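Local coordinates for Rv3651-like N-terminal domain-containing protein (Mycobacterium tuberculosis, PDB 4Q6U) that is of unknown function but, built from one GAF-like and two PAS-like domains, probably serves as a triple-domain sensor, at residues E79-T84 / R210-R215; E57-G62 / H89-W94. All coordinates share one frame; numbering follows the deposited sequence.

Overall arrangement
Both contacts are buried and both draw on the antiparallel sheet of the GAF-like N-terminal domain, yet they work at different levels of the architecture. Interaction 1 joins that sheet to the sheet of the PAS-like middle domain, its centre about 12 Å from the centre of the chain. Interaction 2, its centre about 22 Å from that point, packs helix 48-61 on the same N-terminal sheet and includes a partly exposed leucine. Strands 74-82 and 88-97 are neighbours, and Val-81 N bonds to Gly-90 O, so the two contacts are linked through the sheet. Their chemistry differs accordingly: the domain interface mixes selenium, methyl groups and a charged guanidinium, whereas across the helix–strand contact only methyl groups meet.

Interaction 1 (E79-T84 / R210-R215); sequences EPVIMT and RAMNWR
Val-81 and the selenomethionine Met-212 meet where the N-terminal GAF-like domain packs on the middle domain, whose five-stranded antiparallel sheet has the 2-1-5-4-3 order of a PAS fold. Both residues point toward the opposite strand. The Met-212 chain runs straight out to its selenium and bends only at the last torsion (chi3 -75°), which turns the methyl end aside and presents SE to the valine. Val-81 answers with its whole branch: CG1 lies 3.8 Å from Met-212 SE, and Val-81 CG2, at 4.0 Å from SE, is hardly farther, so the selenium sits across the isopropyl group and not against one methyl alone.

A second pair, Met-83 and Arg-210, meets at a slant. Arg-210 is extended from CG to NE, carrying its guanidinium to the loop that follows strand 74-82. That flat group is held at several points: NE forms a salt bridge with Glu-198, while NH1 pairs with Asp-85 and also bonds to His-89 NE2. Acids from both domains therefore probably offset its charge inside a buried interface. Selenomethionine Met-83 adds an apolar neighbour at the guanidinium edge, near its plane, with CG 4.1 Å from Arg-210 NH1.

Interaction 2 (E57-G62 / H89-W94); sequences ETLQTG and HGVQVW
Thr-58, in the last turns of helix 48-61, and Val-91, in strand 88-97, bring their CA atoms to 7.4 Å, a helix-on-sheet packing within the GAF-like N-terminal domain. The two side chains meet tip to tip, methyl against methyl: Thr-58 CG2 lies 3.7 Å from Val-91 CG2 and 4.1 Å from Val-91 CG1, placing the threonine methyl against both valine branches. The rotation of Thr-58 makes this possible. With OG1 beside the backbone N (chi1 -64°), the hydroxyl bonds to Ala-54 O one helical turn back and to Thr-78 OG1 on the neighbouring strand 74-82, while CG2 is left to meet the valine. Leu-59 approaches differently. Its CB leaves the helix at an angle to the strand, but the end of the chain swings nearer, and CD2 comes to 3.9 Å from Val-91 CG2 at the partly exposed margin of the contact.

Both segments carry a distinctive backbone feature close by. On the strand, a classic beta bulge sets His-89 and Gly-90 against the single residue Val-81 of strand 74-82; His-89 points away from the helix, and its ND1 bonds to Ala-211 O of the middle domain. On the helix, Glu-57 O accepts two bonds from Thr-61: one from N at 2.9 Å, and one from OG1 at 3.0 Å that arrives above the carbonyl plane, 37° out of it. Gly-62 then leaves the helix with positive phi.

Across the contact itself there is no hydrogen bond. Helix and strand are held here by close methyl packing, while the threonine's one polar side-chain atom is bonded elsewhere, consistent with a hydroxyl-bearing residue being buried in an apolar seam.

Interaction 1 (E79-T84 / R210-R215)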
ATOM      1  N   GLU B  79      32.778  -3.227  17.962  1.00 51.03           N
ATOM      2  CA  GLU B  79      32.142  -2.244  18.823  1.00 53.37           C
ATOM      3  C   GLU B  79      30.818  -2.814  19.291  1.00 46.60           C
ATOM      4  O   GLU B  79      29.937  -3.078  18.469  1.00 48.22           O
ATOM      5  CB  GLU B  79      31.911  -0.927  18.075  1.00 50.72           C
ATOM      6  CG  GLU B  79      33.176  -0.209  17.669  1.00 56.84           C
ATOM      7  CD  GLU B  79      33.982   0.251  18.859  1.00 59.00           C
ATOM      8  OE1 GLU B  79      33.375   0.621  19.879  1.00 58.97           O
ATOM      9  OE2 GLU B  79      35.221   0.228  18.775  1.00 64.91           O
ATOM     10  N   PRO B  80      30.676  -3.027  20.605  1.00 47.04           N
ATOM     11  CA  PRO B  80      29.409  -3.516  21.147  1.00 45.87           C
ATOM     12  C   PRO B  80      28.300  -2.480  20.984  1.00 44.03           C
ATOM     13  O   PRO B  80      28.572  -1.280  21.031  1.00 44.83           O
ATOM     14  CB  PRO B  80      29.735  -3.743  22.634  1.00 49.84           C
ATOM     15  CG  PRO B  80      30.810  -2.777  22.915  1.00 49.78           C
ATOM     16  CD  PRO B  80      31.669  -2.811  21.674  1.00 48.86           C
ATOM     17  N   VAL B  81      27.074  -2.942  20.771  1.00 42.62           N
ATOM     18  CA  VAL B  81      25.924  -2.063  20.835  1.00 40.98           C
ATOM     19  C   VAL B  81      25.104  -2.494  22.041  1.00 49.98           C
ATOM     20  O   VAL B  81      24.420  -3.520  22.009  1.00 40.51           O
ATOM     21  CB  VAL B  81      25.062  -2.120  19.570  1.00 39.52           C
ATOM     22  CG1 VAL B  81      24.037  -0.994  19.591  1.00 38.52           C
ATOM     23  CG2 VAL B  81      25.936  -2.006  18.329  1.00 43.77           C
ATOM     24  N   ILE B  82      25.194  -1.715  23.112  1.00 41.27           N
ATOM     25  CA  ILE B  82      24.641  -2.141  24.386  1.00 41.66           C
ATOM     26  C   ILE B  82      23.529  -1.215  24.837  1.00 43.22           C
ATOM     27  O   ILE B  82      23.724  -0.005  24.950  1.00 40.38           O
ATOM     28  CB  ILE B  82      25.736  -2.212  25.458  1.00 46.16           C
ATOM     29  CG1 ILE B  82      26.874  -3.110  24.963  1.00 45.11           C
ATOM     30  CG2 ILE B  82      25.158  -2.729  26.767  1.00 50.93           C
ATOM     31  CD1 ILE B  82      28.058  -3.214  25.919  1.00 47.42           C
HETATM   32  N   MSE B  83      22.358  -1.804  25.053  1.00 41.97           N
HETATM   33  CA  MSE B  83      21.166  -1.095  25.507  1.00 47.82           C
HETATM   34  C   MSE B  83      21.401  -0.606  26.925  1.00 50.00           C
HETATM   35  O   MSE B  83      22.210  -1.183  27.641  1.00 47.29           O
HETATM   36  CB  MSE B  83      19.950  -2.017  25.444  1.00 37.46           C
HETATM   37  CG  MSE B  83      18.632  -1.371  25.845  1.00 44.40           C
HETATM   38 SE   MSE B  83      18.357   0.251  24.818  1.00 47.55          SE
HETATM   39  CE  MSE B  83      16.728   0.917  25.735  1.00 33.47           C
ATOM     40  N   THR B  84      20.709   0.444  27.345  1.00 43.63           N
ATOM     41  CA  THR B  84      21.004   1.003  28.672  1.00 47.79           C
ATOM     42  C   THR B  84      20.569   0.108  29.839  1.00 56.04           C
ATOM     43  O   THR B  84      20.827   0.434  31.002  1.00 49.51           O
ATOM     44  CB  THR B  84      20.372   2.397  28.847  1.00 49.57           C
ATOM     45  OG1 THR B  84      19.015   2.376  28.385  1.00 45.53           O
ATOM     46  CG2 THR B  84      21.172   3.430  28.042  1.00 51.85           C
ATOM     47  N   ARG B 210      13.423  -6.083  20.997  1.00 37.61           N
ATOM     48  CA  ARG B 210      14.676  -5.342  21.062  1.00 38.41           C
ATOM     49  C   ARG B 210      15.118  -4.967  19.657  1.00 35.90           C
ATOM     50  O   ARG B 210      14.986  -5.763  18.732  1.00 39.80           O
ATOM     51  CB  ARG B 210      15.756  -6.166  21.771  1.00 43.05           C
ATOM     52  CG  ARG B 210      15.432  -6.424  23.236  1.00 37.05           C
ATOM     53  CD  ARG B 210      16.532  -7.124  23.993  1.00 39.97           C
ATOM     54  NE  ARG B 210      16.158  -7.229  25.404  1.00 44.76           N
ATOM     55  CZ  ARG B 210      16.465  -6.321  26.324  1.00 41.95           C
ATOM     56  NH1 ARG B 210      17.173  -5.247  25.987  1.00 40.83           N
ATOM     57  NH2 ARG B 210      16.063  -6.483  27.578  1.00 43.74           N
ATOM     58  N   ALA B 211      15.652  -3.761  19.501  1.00 33.02           N
ATOM     59  CA  ALA B 211      15.920  -3.223  18.175  1.00 33.96           C
ATOM     60  C   ALA B 211      17.212  -2.415  18.089  1.00 32.24           C
ATOM     61  O   ALA B 211      17.791  -2.023  19.099  1.00 36.26           O
ATOM     62  CB  ALA B 211      14.733  -2.355  17.727  1.00 30.84           C
HETATM   63  N   MSE B 212      17.670  -2.186  16.867  1.00 29.90           N
HETATM   64  CA  MSE B 212      18.686  -1.181  16.611  1.00 37.65           C
HETATM   65  C   MSE B 212      18.277  -0.390  15.391  1.00 36.95           C
HETATM   66  O   MSE B 212      17.845  -0.980  14.400  1.00 32.63           O
HETATM   67  CB  MSE B 212      20.064  -1.813  16.380  1.00 32.32           C
HETATM   68  CG  MSE B 212      20.597  -2.578  17.549  1.00 34.20           C
HETATM   69 SE   MSE B 212      22.348  -3.287  17.080  1.00 48.81          SE
HETATM   70  CE  MSE B 212      21.793  -4.743  15.889  1.00 45.89           C
ATOM     71  N   ASN B 213      18.387   0.935  15.443  1.00 28.18           N
ATOM     72  CA  ASN B 213      18.281   1.685  14.198  1.00 27.60           C
ATOM     73  C   ASN B 213      19.609   2.317  13.797  1.00 31.81           C
ATOM     74  O   ASN B 213      20.618   2.204  14.512  1.00 33.76           O
ATOM     75  CB  ASN B 213      17.158   2.744  14.280  1.00 32.23           C
ATOM     76  CG  ASN B 213      17.463   3.882  15.249  1.00 34.62           C
ATOM     77  OD1 ASN B 213      18.593   4.055  15.711  1.00 34.11           O
ATOM     78  ND2 ASN B 213      16.441   4.682  15.542  1.00 25.48           N
ATOM     79  N   TRP B 214      19.604   2.946  12.628  1.00 29.99           N
ATOM     80  CA  TRP B 214      20.726   3.731  12.142  1.00 32.32           C
ATOM     81  C   TRP B 214      20.192   4.663  11.058  1.00 37.27           C
ATOM     82  O   TRP B 214      19.176   4.363  10.423  1.00 33.10           O
ATOM     83  CB  TRP B 214      21.850   2.836  11.597  1.00 36.07           C
ATOM     84  CG  TRP B 214      21.473   2.023  10.387  1.00 32.26           C
ATOM     85  CD1 TRP B 214      21.660   2.362   9.074  1.00 37.34           C
ATOM     86  CD2 TRP B 214      20.870   0.726  10.382  1.00 33.85           C
ATOM     87  NE1 TRP B 214      21.203   1.357   8.251  1.00 34.74           N
ATOM     88  CE2 TRP B 214      20.709   0.342   9.029  1.00 34.33           C
ATOM     89  CE3 TRP B 214      20.444  -0.148  11.387  1.00 31.57           C
ATOM     90  CZ2 TRP B 214      20.146  -0.877   8.660  1.00 32.98           C
ATOM     91  CZ3 TRP B 214      19.878  -1.362  11.018  1.00 36.97           C
ATOM     92  CH2 TRP B 214      19.733  -1.713   9.665  1.00 37.64           C
ATOM     93  N   ARG B 215      20.850   5.801  10.865  1.00 37.59           N
ATOM     94  CA  ARG B 215      20.450   6.723   9.811  1.00 38.60           C
ATOM     95  C   ARG B 215      20.897   6.140   8.470  1.00 37.53           C
ATOM     96  O   ARG B 215      22.071   5.801   8.304  1.00 38.99           O
ATOM     97  CB  ARG B 215      21.053   8.115  10.038  1.00 41.82           C
ATOM     98  CG  ARG B 215      20.621   9.167   9.014  1.00 36.16           C
ATOM     99  CD  ARG B 215      19.186   9.633   9.271  1.00 30.78           C
ATOM    100  NE  ARG B 215      19.066  10.233  10.600  1.00 36.17           N
ATOM    101  CZ  ARG B 215      19.221  11.531  10.839  1.00 42.50           C
ATOM    102  NH1 ARG B 215      19.495  12.355   9.838  1.00 48.71           N
ATOM    103  NH2 ARG B 215      19.101  12.005  12.071  1.00 38.73           N
TER

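Interaction 2 (E57-G62 / H89-W94)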
ATOM      1  N   GLU B  57      33.747 -13.028  21.289  1.00 67.13           N
ATOM      2  CA  GLU B  57      34.466 -12.449  22.424  1.00 71.82           C
ATOM      3  C   GLU B  57      33.846 -11.117  22.866  1.00 70.52           C
ATOM      4  O   GLU B  57      33.767 -10.824  24.061  1.00 63.77           O
ATOM      5  CB  GLU B  57      35.944 -12.257  22.076  1.00 69.81           C
ATOM      6  N   THR B  58      33.403 -10.316  21.901  1.00 62.12           N
ATOM      7  CA  THR B  58      32.770  -9.037  22.203  1.00 59.10           C
ATOM      8  C   THR B  58      31.494  -9.258  22.998  1.00 63.09           C
ATOM      9  O   THR B  58      31.172  -8.485  23.905  1.00 55.99           O
ATOM     10  CB  THR B  58      32.446  -8.248  20.923  1.00 59.93           C
ATOM     11  OG1 THR B  58      33.665  -7.923  20.249  1.00 58.81           O
ATOM     12  CG2 THR B  58      31.700  -6.959  21.251  1.00 54.12           C
ATOM     13  N   LEU B  59      30.777 -10.326  22.665  1.00 57.90           N
ATOM     14  CA  LEU B  59      29.589 -10.697  23.422  1.00 66.74           C
ATOM     15  C   LEU B  59      29.980 -11.085  24.846  1.00 61.69           C
ATOM     16  O   LEU B  59      29.341 -10.682  25.807  1.00 57.74           O
ATOM     17  CB  LEU B  59      28.843 -11.845  22.740  1.00 67.26           C
ATOM     18  CG  LEU B  59      28.203 -11.526  21.388  1.00 66.81           C
ATOM     19  CD1 LEU B  59      27.330 -12.677  20.917  1.00 68.99           C
ATOM     20  CD2 LEU B  59      27.406 -10.250  21.496  1.00 52.78           C
ATOM     21  N   GLN B  60      31.048 -11.862  24.959  1.00 61.08           N
ATOM     22  CA  GLN B  60      31.576 -12.322  26.245  1.00 66.36           C
ATOM     23  C   GLN B  60      31.968 -11.195  27.193  1.00 65.46           C
ATOM     24  O   GLN B  60      31.603 -11.187  28.368  1.00 61.98           O
ATOM     25  CB  GLN B  60      32.808 -13.194  26.013  1.00 67.42           C
ATOM     26  CG  GLN B  60      32.613 -14.685  26.150  1.00 74.00           C
ATOM     27  CD  GLN B  60      33.910 -15.424  25.902  1.00 78.67           C
ATOM     28  OE1 GLN B  60      34.875 -14.843  25.407  1.00 72.67           O
ATOM     29  NE2 GLN B  60      33.947 -16.706  26.254  1.00 87.61           N
ATOM     30  N   THR B  61      32.741 -10.260  26.660  1.00 61.85           N
ATOM     31  CA  THR B  61      33.440  -9.265  27.454  1.00 61.92           C
ATOM     32  C   THR B  61      32.697  -7.955  27.592  1.00 63.27           C
ATOM     33  O   THR B  61      33.011  -7.165  28.482  1.00 58.98           O
ATOM     34  CB  THR B  61      34.814  -8.953  26.843  1.00 63.66           C
ATOM     35  OG1 THR B  61      34.639  -8.396  25.530  1.00 62.15           O
ATOM     36  CG2 THR B  61      35.663 -10.223  26.761  1.00 68.68           C
ATOM     37  N   GLY B  62      31.741  -7.713  26.691  1.00 55.35           N
ATOM     38  CA  GLY B  62      31.014  -6.455  26.653  1.00 57.13           C
ATOM     39  C   GLY B  62      31.904  -5.291  26.257  1.00 58.33           C
ATOM     40  O   GLY B  62      31.551  -4.123  26.440  1.00 56.14           O
ATOM     41  N   HIS B  89      22.661  -5.683  22.106  1.00 40.07           N
ATOM     42  CA  HIS B  89      21.742  -5.826  20.985  1.00 41.53           C
ATOM     43  C   HIS B  89      22.463  -6.230  19.710  1.00 41.67           C
ATOM     44  O   HIS B  89      21.876  -6.835  18.804  1.00 41.22           O
ATOM     45  CB  HIS B  89      20.980  -4.523  20.737  1.00 41.66           C
ATOM     46  CG  HIS B  89      19.862  -4.289  21.699  1.00 40.32           C
ATOM     47  ND1 HIS B  89      18.749  -3.538  21.379  1.00 34.68           N
ATOM     48  CD2 HIS B  89      19.676  -4.709  22.973  1.00 38.97           C
ATOM     49  CE1 HIS B  89      17.931  -3.504  22.413  1.00 35.32           C
ATOM     50  NE2 HIS B  89      18.469  -4.207  23.396  1.00 40.11           N
ATOM     51  N   GLY B  90      23.729  -5.860  19.626  1.00 40.13           N
ATOM     52  CA  GLY B  90      24.500  -6.166  18.440  1.00 45.41           C
ATOM     53  C   GLY B  90      25.962  -5.800  18.578  1.00 47.40           C
ATOM     54  O   GLY B  90      26.402  -5.311  19.623  1.00 44.73           O
ATOM     55  N   VAL B  91      26.704  -6.055  17.508  1.00 42.74           N
ATOM     56  CA  VAL B  91      28.125  -5.759  17.430  1.00 44.11           C
ATOM     57  C   VAL B  91      28.410  -5.162  16.055  1.00 44.63           C
ATOM     58  O   VAL B  91      27.921  -5.667  15.044  1.00 51.12           O
ATOM     59  CB  VAL B  91      28.997  -7.029  17.643  1.00 45.96           C
ATOM     60  CG1 VAL B  91      30.484  -6.734  17.386  1.00 47.44           C
ATOM     61  CG2 VAL B  91      28.787  -7.606  19.031  1.00 52.41           C
ATOM     62  N   GLN B  92      29.182  -4.083  16.015  1.00 44.26           N
ATOM     63  CA  GLN B  92      29.593  -3.509  14.745  1.00 50.75           C
ATOM     64  C   GLN B  92      31.018  -3.964  14.473  1.00 50.21           C
ATOM     65  O   GLN B  92      31.858  -3.894  15.364  1.00 47.46           O
ATOM     66  CB  GLN B  92      29.496  -1.990  14.770  1.00 57.60           C
ATOM     67  CG  GLN B  92      28.893  -1.407  13.512  1.00 64.04           C
ATOM     68  CD  GLN B  92      28.472   0.032  13.692  1.00 53.04           C
ATOM     69  OE1 GLN B  92      28.682   0.624  14.759  1.00 44.32           O
ATOM     70  NE2 GLN B  92      27.874   0.608  12.650  1.00 49.03           N
ATOM     71  N   VAL B  93      31.277  -4.445  13.258  1.00 46.99           N
ATOM     72  CA  VAL B  93      32.567  -5.080  12.943  1.00 48.91           C
ATOM     73  C   VAL B  93      33.227  -4.487  11.700  1.00 49.74           C
ATOM     74  O   VAL B  93      32.557  -4.207  10.693  1.00 49.10           O
ATOM     75  CB  VAL B  93      32.401  -6.602  12.731  1.00 49.49           C
ATOM     76  CG1 VAL B  93      33.773  -7.294  12.604  1.00 56.91           C
ATOM     77  CG2 VAL B  93      31.609  -7.216  13.860  1.00 74.57           C
ATOM     78  N   TRP B  94      34.546  -4.312  11.765  1.00 51.41           N
ATOM     79  CA  TRP B  94      35.318  -3.846  10.623  1.00 52.61           C
ATOM     80  C   TRP B  94      36.602  -4.661  10.520  1.00 54.66           C
ATOM     81  O   TRP B  94      37.240  -4.926  11.534  1.00 55.39           O
ATOM     82  CB  TRP B  94      35.637  -2.356  10.760  1.00 52.72           C
ATOM     83  CG  TRP B  94      36.543  -1.836   9.700  1.00 55.69           C
ATOM     84  CD1 TRP B  94      36.179  -1.252   8.522  1.00 59.53           C
ATOM     85  CD2 TRP B  94      37.974  -1.857   9.710  1.00 56.75           C
ATOM     86  NE1 TRP B  94      37.294  -0.906   7.800  1.00 56.24           N
ATOM     87  CE2 TRP B  94      38.410  -1.266   8.509  1.00 57.57           C
ATOM     88  CE3 TRP B  94      38.928  -2.314  10.621  1.00 57.62           C
ATOM     89  CZ2 TRP B  94      39.760  -1.124   8.189  1.00 62.46           C
ATOM     90  CZ3 TRP B  94      40.274  -2.178  10.300  1.00 61.42           C
ATOM     91  CH2 TRP B  94      40.674  -1.584   9.096  1.00 60.85           C
TER